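Local coordinates for nematode fatty acid retinoid binding protein (Necator americanus, PDB 4XCP) that binds palmitic acid among its helices and, as a secreted nematode protein, probably carries fatty acids and retinol, at residues K45-L48 with K49-K53; D35-Q38 with N39-D42; A90-G93 with P94-G98; K156-S160 with G161-K165. All blocks are in the same frame, centred on the assembly; numbering follows the deposited sequence.

Contact 1. Residues K45-L48 with K49-K53; sequences KTVL and KEVFK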
loop_
_atom_site.group_PDB
_atom_site.type_symbol
_atom_site.label_atom_id
_atom_site.label_comp_id
_atom_site.label_asym_id
_atom_site.label_seq_id
_atom_site.Cartn_x
_atom_site.Cartn_y
_atom_site.Cartn_z
ATOM N N LYS A 45 -0.665 14.739 8.112
ATOM C CA LYS A 45 -0.446 14.878 6.667
ATOM C C LYS A 45 0.706 15.832 6.363
ATOM O O LYS A 45 1.492 15.541 5.473
ATOM C CB LYS A 45 -1.723 15.384 5.991
ATOM C CG LYS A 45 -2.845 14.346 5.960
ATOM C CD LYS A 45 -4.094 15.145 5.670
ATOM C CE LYS A 45 -5.342 14.377 5.481
ATOM N NZ LYS A 45 -6.416 15.326 5.063
ATOM N N THR A 46 0.824 16.952 7.119
ATOM C CA THR A 46 1.938 17.884 6.935
ATOM C C THR A 46 3.261 17.170 7.214
ATOM O O THR A 46 4.199 17.277 6.419
ATOM C CB THR A 46 1.777 19.114 7.824
ATOM O OG1 THR A 46 0.675 19.838 7.308
ATOM C CG2 THR A 46 3.037 20.009 7.831
ATOM N N VAL A 47 3.325 16.447 8.346
ATOM C CA VAL A 47 4.533 15.752 8.780
ATOM C C VAL A 47 4.916 14.622 7.794
ATOM O O VAL A 47 6.095 14.502 7.449
ATOM C CB VAL A 47 4.426 15.307 10.264
ATOM C CG1 VAL A 47 5.616 14.449 10.681
ATOM C CG2 VAL A 47 4.336 16.540 11.175
ATOM N N LEU A 48 3.921 13.878 7.268
ATOM C CA LEU A 48 4.183 12.821 6.278
ATOM C C LEU A 48 4.762 13.406 4.992
ATOM O O LEU A 48 5.770 12.900 4.483
ATOM C CB LEU A 48 2.919 11.979 5.994
ATOM C CG LEU A 48 2.452 11.076 7.155
ATOM C CD1 LEU A 48 1.082 10.494 6.867
ATOM C CD2 LEU A 48 3.461 9.944 7.445
ATOM N N LYS A 49 4.165 14.500 4.512
ATOM C CA LYS A 49 4.607 15.219 3.323
ATOM C C LYS A 49 6.033 15.770 3.513
ATOM O O LYS A 49 6.872 15.589 2.628
ATOM C CB LYS A 49 3.611 16.345 2.986
ATOM C CG LYS A 49 3.976 17.165 1.746
ATOM C CD LYS A 49 2.920 18.207 1.453
ATOM C CE LYS A 49 3.266 19.067 0.255
ATOM N NZ LYS A 49 3.181 18.319 -1.030
ATOM N N GLU A 50 6.313 16.412 4.666
ATOM C CA GLU A 50 7.658 16.952 4.964
ATOM C C GLU A 50 8.719 15.838 5.011
ATOM O O GLU A 50 9.805 16.014 4.474
ATOM C CB GLU A 50 7.663 17.737 6.292
ATOM C CG GLU A 50 6.993 19.088 6.172
ATOM C CD GLU A 50 6.728 19.784 7.489
ATOM O OE1 GLU A 50 6.851 19.138 8.550
ATOM O OE2 GLU A 50 6.311 20.958 7.451
ATOM N N VAL A 51 8.406 14.698 5.653
ATOM C CA VAL A 51 9.330 13.559 5.695
ATOM C C VAL A 51 9.559 13.043 4.253
ATOM O O VAL A 51 10.695 12.850 3.851
ATOM C CB VAL A 51 8.867 12.437 6.676
ATOM C CG1 VAL A 51 9.708 11.161 6.507
ATOM C CG2 VAL A 51 8.941 12.926 8.117
ATOM N N PHE A 52 8.489 12.861 3.474
ATOM C CA PHE A 52 8.621 12.387 2.101
ATOM C C PHE A 52 9.508 13.342 1.273
ATOM O O PHE A 52 10.412 12.888 0.564
ATOM C CB PHE A 52 7.247 12.178 1.416
ATOM C CG PHE A 52 7.416 11.797 -0.048
ATOM C CD1 PHE A 52 7.697 10.481 -0.415
ATOM C CD2 PHE A 52 7.383 12.768 -1.045
ATOM C CE1 PHE A 52 7.907 10.137 -1.768
ATOM C CE2 PHE A 52 7.569 12.422 -2.399
ATOM C CZ PHE A 52 7.833 11.108 -2.744
ATOM N N LYS A 53 9.258 14.656 1.394
ATOM C CA LYS A 53 9.998 15.694 0.675
ATOM C C LYS A 53 11.481 15.798 1.074
ATOM O O LYS A 53 12.288 16.205 0.243
ATOM C CB LYS A 53 9.289 17.050 0.791
ATOM C CG LYS A 53 8.003 17.136 -0.041
ATOM C CD LYS A 53 8.252 17.215 -1.547
ATOM C CE LYS A 53 7.041 16.771 -2.332
ATOM N NZ LYS A 53 7.260 16.889 -3.799
#
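K45 O, T46 O, V47 O and L48 O accept in turn from K49 N, E50 N, V51 N and F52 N, and K53 N to K49 O carries the i to i+4 pattern on. CB of K49 rests against K45 O, whereas the ammonium groups lead off to separate backbone carbonyls, K45 NZ to F16 O and K49 NZ to Y115 O. The T46 and E50 side chains lie next to each other and head in a common direction. A chi1 of -69° sets OG1 of T46 beside the backbone N and leaves CG2 anti to it, and CG2 is the branch that touches, 3.4 Å from E50 OE2. The other carboxylate oxygen, OE1, forms a salt bridge with K70. V47 O receives V51 N at 2.9 Å, and V51 CG2 leans on that oxygen at 3.3 Å; the valines themselves touch loosely, V47 CG1 to V51 CG2 at 4.5 Å. L48 O holds F52 N at an N-H...O angle of 164°. The two segments form one regular α-helical stretch of helix 42-53. V47, L48 and V51 pack on helix 60-70, L48 also meets a bound palmitic acid, and F52 stacks on Y115 of helix 94-115.

Contact 2. Residues D35-Q38 with N39-D42; sequences DFLQ and NLSD. With PLM (palmitic acid), chain B.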
loop_
_atom_site.group_PDB
_atom_site.type_symbol
_atom_site.label_atom_id
_atom_site.label_comp_id
_atom_site.label_asym_id
_atom_site.label_seq_id
_atom_site.Cartn_x
_atom_site.Cartn_y
_atom_site.Cartn_z
ATOM N N ASP A 35 -8.014 2.497 7.625
ATOM C CA ASP A 35 -8.194 3.195 8.891
ATOM C C ASP A 35 -7.005 4.056 9.257
ATOM O O ASP A 35 -7.208 5.155 9.780
ATOM C CB ASP A 35 -8.599 2.249 10.027
ATOM C CG ASP A 35 -10.108 2.071 10.088
ATOM O OD1 ASP A 35 -10.833 2.985 9.644
ATOM O OD2 ASP A 35 -10.563 1.009 10.563
ATOM N N PHE A 36 -5.776 3.631 8.893
ATOM C CA PHE A 36 -4.588 4.457 9.136
ATOM C C PHE A 36 -4.732 5.795 8.399
ATOM O O PHE A 36 -4.508 6.851 8.990
ATOM C CB PHE A 36 -3.295 3.738 8.667
ATOM C CG PHE A 36 -2.097 4.659 8.722
ATOM C CD1 PHE A 36 -1.417 4.872 9.916
ATOM C CD2 PHE A 36 -1.693 5.368 7.596
ATOM C CE1 PHE A 36 -0.352 5.765 9.981
ATOM C CE2 PHE A 36 -0.613 6.250 7.658
ATOM C CZ PHE A 36 0.042 6.452 8.851
ATOM N N LEU A 37 -5.078 5.737 7.092
ATOM C CA LEU A 37 -5.238 6.931 6.255
ATOM C C LEU A 37 -6.425 7.791 6.675
ATOM O O LEU A 37 -6.310 9.014 6.723
ATOM C CB LEU A 37 -5.384 6.546 4.759
ATOM C CG LEU A 37 -4.140 5.971 4.042
ATOM C CD1 LEU A 37 -4.496 5.564 2.600
ATOM C CD2 LEU A 37 -2.986 6.977 4.000
ATOM N N GLN A 38 -7.572 7.158 6.945
ATOM C CA GLN A 38 -8.808 7.853 7.343
ATOM C C GLN A 38 -8.609 8.715 8.603
ATOM O O GLN A 38 -9.141 9.826 8.682
ATOM C CB GLN A 38 -9.907 6.828 7.600
ATOM C CG GLN A 38 -11.281 7.434 7.880
ATOM C CD GLN A 38 -12.260 6.344 8.159
ATOM O OE1 GLN A 38 -12.376 5.406 7.387
ATOM N NE2 GLN A 38 -13.008 6.452 9.255
ATOM N N ASN A 39 -7.797 8.206 9.555
ATOM C CA ASN A 39 -7.511 8.814 10.850
ATOM C C ASN A 39 -6.601 10.027 10.781
ATOM O O ASN A 39 -6.587 10.812 11.710
ATOM C CB ASN A 39 -6.863 7.781 11.776
ATOM C CG ASN A 39 -7.765 6.735 12.381
ATOM O OD1 ASN A 39 -7.312 5.632 12.716
ATOM N ND2 ASN A 39 -9.032 7.048 12.581
ATOM N N LEU A 40 -5.827 10.182 9.721
ATOM C CA LEU A 40 -4.849 11.274 9.638
ATOM C C LEU A 40 -5.428 12.668 9.876
ATOM O O LEU A 40 -6.400 13.084 9.225
ATOM C CB LEU A 40 -4.067 11.239 8.311
ATOM C CG LEU A 40 -3.249 9.960 8.042
ATOM C CD1 LEU A 40 -2.668 9.958 6.603
ATOM C CD2 LEU A 40 -2.129 9.752 9.099
ATOM N N SER A 41 -4.809 13.386 10.825
ATOM C CA SER A 41 -5.175 14.773 11.129
ATOM C C SER A 41 -4.486 15.657 10.079
ATOM O O SER A 41 -3.634 15.181 9.328
ATOM C CB SER A 41 -4.663 15.153 12.516
ATOM O OG SER A 41 -3.238 15.138 12.509
ATOM N N ASP A 42 -4.818 16.951 10.053
ATOM C CA ASP A 42 -4.170 17.880 9.144
ATOM C C ASP A 42 -2.627 17.927 9.434
ATOM O O ASP A 42 -1.818 17.899 8.511
ATOM C CB ASP A 42 -4.843 19.258 9.268
ATOM C CG ASP A 42 -4.095 20.365 8.589
ATOM O OD1 ASP A 42 -4.156 20.443 7.348
ATOM O OD2 ASP A 42 -3.453 21.148 9.293
HETATM C C1 PLM B . -2.093 4.214 -1.346
HETATM O O1 PLM B . -2.086 4.198 -0.042
HETATM O O2 PLM B . -1.742 3.260 -2.025
HETATM C C2 PLM B . -2.583 5.505 -1.935
HETATM C C3 PLM B . -2.933 6.615 -0.947
HETATM C C4 PLM B . -1.739 7.422 -0.478
HETATM C C5 PLM B . -2.076 8.516 0.511
HETATM C C6 PLM B . -0.926 9.459 0.834
HETATM C C7 PLM B . -0.453 9.441 2.280
HETATM C C8 PLM B . 0.364 8.226 2.625
HETATM C C9 PLM B . 0.763 8.118 4.055
HETATM C CA PLM B . 0.602 6.738 4.628
HETATM C CB PLM B . 1.830 5.858 4.664
HETATM C CC PLM B . 1.623 4.522 5.399
HETATM C CD PLM B . 0.836 3.432 4.644
HETATM C CE PLM B . -0.675 3.654 4.542
HETATM C CF PLM B . -1.453 2.501 3.963
HETATM C CG PLM B . -1.515 2.447 2.450
HETATM O O HOH W 1 -8.272 12.043 7.460
#
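L40 folds back over the last turn of helix 31-39, and its side chain can be followed outward from the backbone. CB lies 3.5 Å from L37 O, the carbonyl that also takes the N-H of L40. The bond from L40 N to L37 O is long, at 3.3 Å, and the donor stands above the carbonyl plane, 64° out of it, as the chain turns away from the helix. CG, anti to the carbonyl carbon of its own residue (chi1 -60°), lies against two carbonyl oxygens, F36 O and L37 O, and there the branches part. CD1 goes to the neighbouring leucine, 4.0 Å from L37 CD2; CD2 comes over one face of the F36 ring, 4.0 Å from CZ. The edge of that ring meets palmitic acid, with CE2 of F36 3.3 Å from its CA carbon, and L37 CD2 touches the same carbon at 3.7 Å. L40 is thus a second-shell residue behind two side chains that line the lipid. On the polar side, N39 N bonds to D35 O, and a water donates to both Q38 O and L40 O, bridging the turn. S41 OG then caps D44 N at the start of helix 42-53. This helix-to-helix turn places F36 and L37 against the bound palmitic acid, with L40 behind them, and so forms one side of the lipid site in this all-helical fold.

Contact 3. Residues A90-G93 with P94-G98; sequences AALG and PEAKG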
loop_
_atom_site.group_PDB
_atom_site.type_symbol
_atom_site.label_atom_id
_atom_site.label_comp_id
_atom_site.label_asym_id
_atom_site.label_seq_id
_atom_site.Cartn_x
_atom_site.Cartn_y
_atom_site.Cartn_z
ATOM N N ALA A 90 7.999 -12.009 5.432
ATOM C CA ALA A 90 9.033 -12.921 5.937
ATOM C C ALA A 90 8.566 -14.397 5.990
ATOM O O ALA A 90 9.389 -15.294 5.835
ATOM C CB ALA A 90 9.507 -12.470 7.318
ATOM N N ALA A 91 7.252 -14.637 6.204
ATOM C CA ALA A 91 6.655 -15.974 6.257
ATOM C C ALA A 91 6.369 -16.554 4.853
ATOM O O ALA A 91 6.023 -17.720 4.735
ATOM C CB ALA A 91 5.383 -15.944 7.093
ATOM N N LEU A 92 6.539 -15.756 3.784
ATOM C CA LEU A 92 6.271 -16.248 2.431
ATOM C C LEU A 92 7.444 -16.964 1.782
ATOM O O LEU A 92 8.598 -16.632 2.035
ATOM C CB LEU A 92 5.830 -15.082 1.514
ATOM C CG LEU A 92 4.535 -14.327 1.852
ATOM C CD1 LEU A 92 4.365 -13.116 0.917
ATOM C CD2 LEU A 92 3.336 -15.220 1.702
ATOM N N GLY A 93 7.126 -17.897 0.884
ATOM C CA GLY A 93 8.090 -18.585 0.038
ATOM C C GLY A 93 8.557 -17.617 -1.039
ATOM O O GLY A 93 7.978 -16.537 -1.164
ATOM N N PRO A 94 9.605 -17.946 -1.825
ATOM C CA PRO A 94 10.135 -16.969 -2.808
ATOM C C PRO A 94 9.151 -16.372 -3.825
ATOM O O PRO A 94 9.286 -15.200 -4.163
ATOM C CB PRO A 94 11.241 -17.747 -3.537
ATOM C CG PRO A 94 11.617 -18.843 -2.622
ATOM C CD PRO A 94 10.423 -19.180 -1.783
ATOM N N GLU A 95 8.219 -17.172 -4.362
ATOM C CA GLU A 95 7.283 -16.681 -5.370
ATOM C C GLU A 95 6.303 -15.634 -4.823
ATOM O O GLU A 95 6.215 -14.546 -5.390
ATOM C CB GLU A 95 6.557 -17.850 -6.057
ATOM C CG GLU A 95 5.662 -17.419 -7.207
ATOM C CD GLU A 95 4.794 -18.535 -7.744
ATOM O OE1 GLU A 95 4.529 -19.498 -6.991
ATOM O OE2 GLU A 95 4.380 -18.450 -8.920
ATOM N N ALA A 96 5.582 -15.952 -3.731
ATOM C CA ALA A 96 4.619 -15.024 -3.126
ATOM C C ALA A 96 5.343 -13.795 -2.542
ATOM O O ALA A 96 4.800 -12.691 -2.619
ATOM C CB ALA A 96 3.789 -15.727 -2.063
ATOM N N LYS A 97 6.601 -13.975 -2.030
ATOM C CA LYS A 97 7.423 -12.858 -1.524
ATOM C C LYS A 97 7.715 -11.873 -2.676
ATOM O O LYS A 97 7.516 -10.672 -2.510
ATOM C CB LYS A 97 8.733 -13.363 -0.893
ATOM C CG LYS A 97 9.526 -12.283 -0.144
ATOM C CD LYS A 97 10.810 -12.836 0.519
ATOM C CE LYS A 97 10.549 -13.606 1.803
ATOM N NZ LYS A 97 11.801 -14.101 2.437
ATOM N N GLY A 98 8.135 -12.400 -3.829
ATOM C CA GLY A 98 8.402 -11.599 -5.023
ATOM C C GLY A 98 7.192 -10.799 -5.466
ATOM O O GLY A 98 7.308 -9.607 -5.762
HETATM O O HOH W 2 11.404 -16.979 0.918
#
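L92 and K97 come together around G93, the N-cap residue of helix 94-115, in the short turn that joins this helix to helix 72-90. G93 O accepts the N-H of K97 at 3.0 Å. This is the first-turn bond of the new helix, and P94 follows directly in the position after the cap. The N-H of G93 itself is taken by D146 OD2, on helix 141-150. L92 points back at the helix and spreads its two methyl groups over A96: CD2 lies 3.8 Å from A96 CB, while CD1 rests on the carbonyl, 3.6 Å from A96 O. Its CB faces the root of the lysine, 4.1 Å from K97 CB. L92 and A96 both touch D146, and L92 also Q150, so the turn lies against helix 141-150. K97 leaves the helix with CG anti to the backbone N (chi1 -170°) and bends at chi3 (-77°), a course that brings its chain back along the turn, with CE 3.6 Å from L92 O. The ammonium group stops a little short of that carbonyl, and a water spans the gap, donating to L92 O at 3.0 Å and accepting a weak bond from K97 NZ at 3.3 Å.

Contact 4. Residues K156-S160 with G161-K165; sequences KVFES and GKAAK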
loop_
_atom_site.group_PDB
_atom_site.type_symbol
_atom_site.label_atom_id
_atom_site.label_comp_id
_atom_site.label_asym_id
_atom_site.label_seq_id
_atom_site.Cartn_x
_atom_site.Cartn_y
_atom_site.Cartn_z
ATOM N N LYS A 156 -8.810 -12.355 -1.172
ATOM C CA LYS A 156 -10.257 -12.281 -1.408
ATOM C C LYS A 156 -10.613 -11.188 -2.444
ATOM O O LYS A 156 -11.441 -11.421 -3.309
ATOM C CB LYS A 156 -11.000 -12.048 -0.083
ATOM C CG LYS A 156 -12.487 -12.385 -0.144
ATOM C CD LYS A 156 -13.208 -12.042 1.145
ATOM C CE LYS A 156 -14.703 -12.231 1.024
ATOM N NZ LYS A 156 -15.401 -11.935 2.305
ATOM N N VAL A 157 -9.968 -10.019 -2.370
ATOM C CA VAL A 157 -10.143 -8.919 -3.331
ATOM C C VAL A 157 -9.807 -9.411 -4.757
ATOM O O VAL A 157 -10.522 -9.091 -5.714
ATOM C CB VAL A 157 -9.316 -7.669 -2.885
ATOM C CG1 VAL A 157 -9.017 -6.724 -4.044
ATOM C CG2 VAL A 157 -10.038 -6.935 -1.762
ATOM N N PHE A 158 -8.739 -10.214 -4.876
ATOM C CA PHE A 158 -8.314 -10.801 -6.150
ATOM C C PHE A 158 -9.236 -11.923 -6.600
ATOM O O PHE A 158 -9.766 -11.855 -7.699
ATOM C CB PHE A 158 -6.852 -11.278 -6.094
ATOM C CG PHE A 158 -5.828 -10.205 -5.790
ATOM C CD1 PHE A 158 -5.817 -9.007 -6.501
ATOM C CD2 PHE A 158 -4.817 -10.431 -4.862
ATOM C CE1 PHE A 158 -4.874 -8.017 -6.214
ATOM C CE2 PHE A 158 -3.863 -9.452 -4.588
ATOM C CZ PHE A 158 -3.913 -8.240 -5.245
ATOM N N GLU A 159 -9.477 -12.914 -5.732
ATOM C CA GLU A 159 -10.309 -14.098 -6.002
ATOM C C GLU A 159 -11.790 -13.825 -6.261
ATOM O O GLU A 159 -12.376 -14.506 -7.097
ATOM C CB GLU A 159 -10.168 -15.132 -4.866
ATOM C CG GLU A 159 -8.832 -15.864 -4.858
ATOM C CD GLU A 159 -8.537 -16.702 -6.091
ATOM O OE1 GLU A 159 -9.488 -17.281 -6.664
ATOM O OE2 GLU A 159 -7.350 -16.795 -6.477
ATOM N N SER A 160 -12.401 -12.862 -5.535
ATOM C CA SER A 160 -13.821 -12.514 -5.677
ATOM C C SER A 160 -14.180 -11.817 -6.986
ATOM O O SER A 160 -15.364 -11.708 -7.304
ATOM C CB SER A 160 -14.264 -11.616 -4.525
ATOM O OG SER A 160 -13.593 -10.369 -4.614
ATOM N N GLY A 161 -13.184 -11.282 -7.683
ATOM C CA GLY A 161 -13.407 -10.505 -8.897
ATOM C C GLY A 161 -13.523 -9.017 -8.605
ATOM O O GLY A 161 -13.745 -8.221 -9.518
ATOM N N LYS A 162 -13.357 -8.625 -7.327
ATOM C CA LYS A 162 -13.425 -7.228 -6.881
ATOM C C LYS A 162 -12.349 -6.358 -7.545
ATOM O O LYS A 162 -12.664 -5.267 -8.028
ATOM C CB LYS A 162 -13.357 -7.134 -5.347
ATOM C CG LYS A 162 -13.912 -5.832 -4.791
ATOM C CD LYS A 162 -13.930 -5.825 -3.260
ATOM C CE LYS A 162 -14.448 -4.525 -2.690
ATOM N NZ LYS A 162 -15.919 -4.368 -2.866
ATOM N N ALA A 163 -11.098 -6.854 -7.613
ATOM C CA ALA A 163 -10.006 -6.117 -8.267
ATOM C C ALA A 163 -10.270 -5.972 -9.779
ATOM O O ALA A 163 -10.050 -4.890 -10.328
ATOM C CB ALA A 163 -8.670 -6.814 -8.029
ATOM N N ALA A 164 -10.767 -7.047 -10.434
ATOM C CA ALA A 164 -11.072 -7.048 -11.866
ATOM C C ALA A 164 -12.193 -6.069 -12.198
ATOM O O ALA A 164 -12.074 -5.344 -13.174
ATOM C CB ALA A 164 -11.422 -8.452 -12.340
ATOM N N LYS A 165 -13.252 -6.016 -11.365
ATOM C CA LYS A 165 -14.383 -5.084 -11.504
ATOM C C LYS A 165 -13.869 -3.636 -11.488
ATOM O O LYS A 165 -14.221 -2.865 -12.374
ATOM C CB LYS A 165 -15.396 -5.280 -10.362
ATOM C CG LYS A 165 -16.659 -6.035 -10.762
ATOM C CD LYS A 165 -17.528 -6.391 -9.545
ATOM C CE LYS A 165 -17.215 -7.759 -8.966
ATOM N NZ LYS A 165 -17.773 -7.932 -7.597
HETATM O O HOH W 3 -10.301 -9.769 -9.268
#
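V157 and A163 are joined by a backbone hydrogen bond that spans the break between two helices: A163 N donates its N-H to V157 O at 3.0 Å, from above the carbonyl plane. A weak one, from G161 N to F158 O, bridges the bend itself. G161 supplies the positive phi (93°) at which the chain leaves helix 152-159, and it is also the N-cap position of the helix that follows. A water extends the backbone network by donating to F158 O and accepting from A164 N. Among side-chain bonds, the hydroxyl of S160 works in both directions. With chi1 at 66° it lies between the backbone N and the carbonyl carbon, where OG donates to K156 O at 2.7 Å and accepts from K162 N at 3.2 Å. S160 N reaches K156 O too, from the opposite face of the carbonyl. The apolar contacts centre on CB of A163, which sits 4.0 Å from V157 CG1 and 3.9 Å from F158 CD1. Both helix 152-159 and helix 162-167 lie against helix 122-138, where F158 stacks on Y136 and A163 touches V129, while V157 and K162 border the loop residue L28.

From the N terminus, contact 2 comes first, closing the turn from helix 31-39 into helix 42-53; contact 1 closes no loop but lies within the latter helix. These two touch, L48 packing on L40, and both border bound palmitic acid. Contact 3 follows at the turn between helices 72-90 and 94-115, on the opposite side of the chain's centre from both. Contact 4 closes the bend between helices 152-159 and 162-167 near the C terminus, about 9 Å from contact 3 between nearest atoms. None nests or crosses: the four stand in series, three at helix junctions, with helix 94-115 running from contact 3 to the neighbourhood of contact 1.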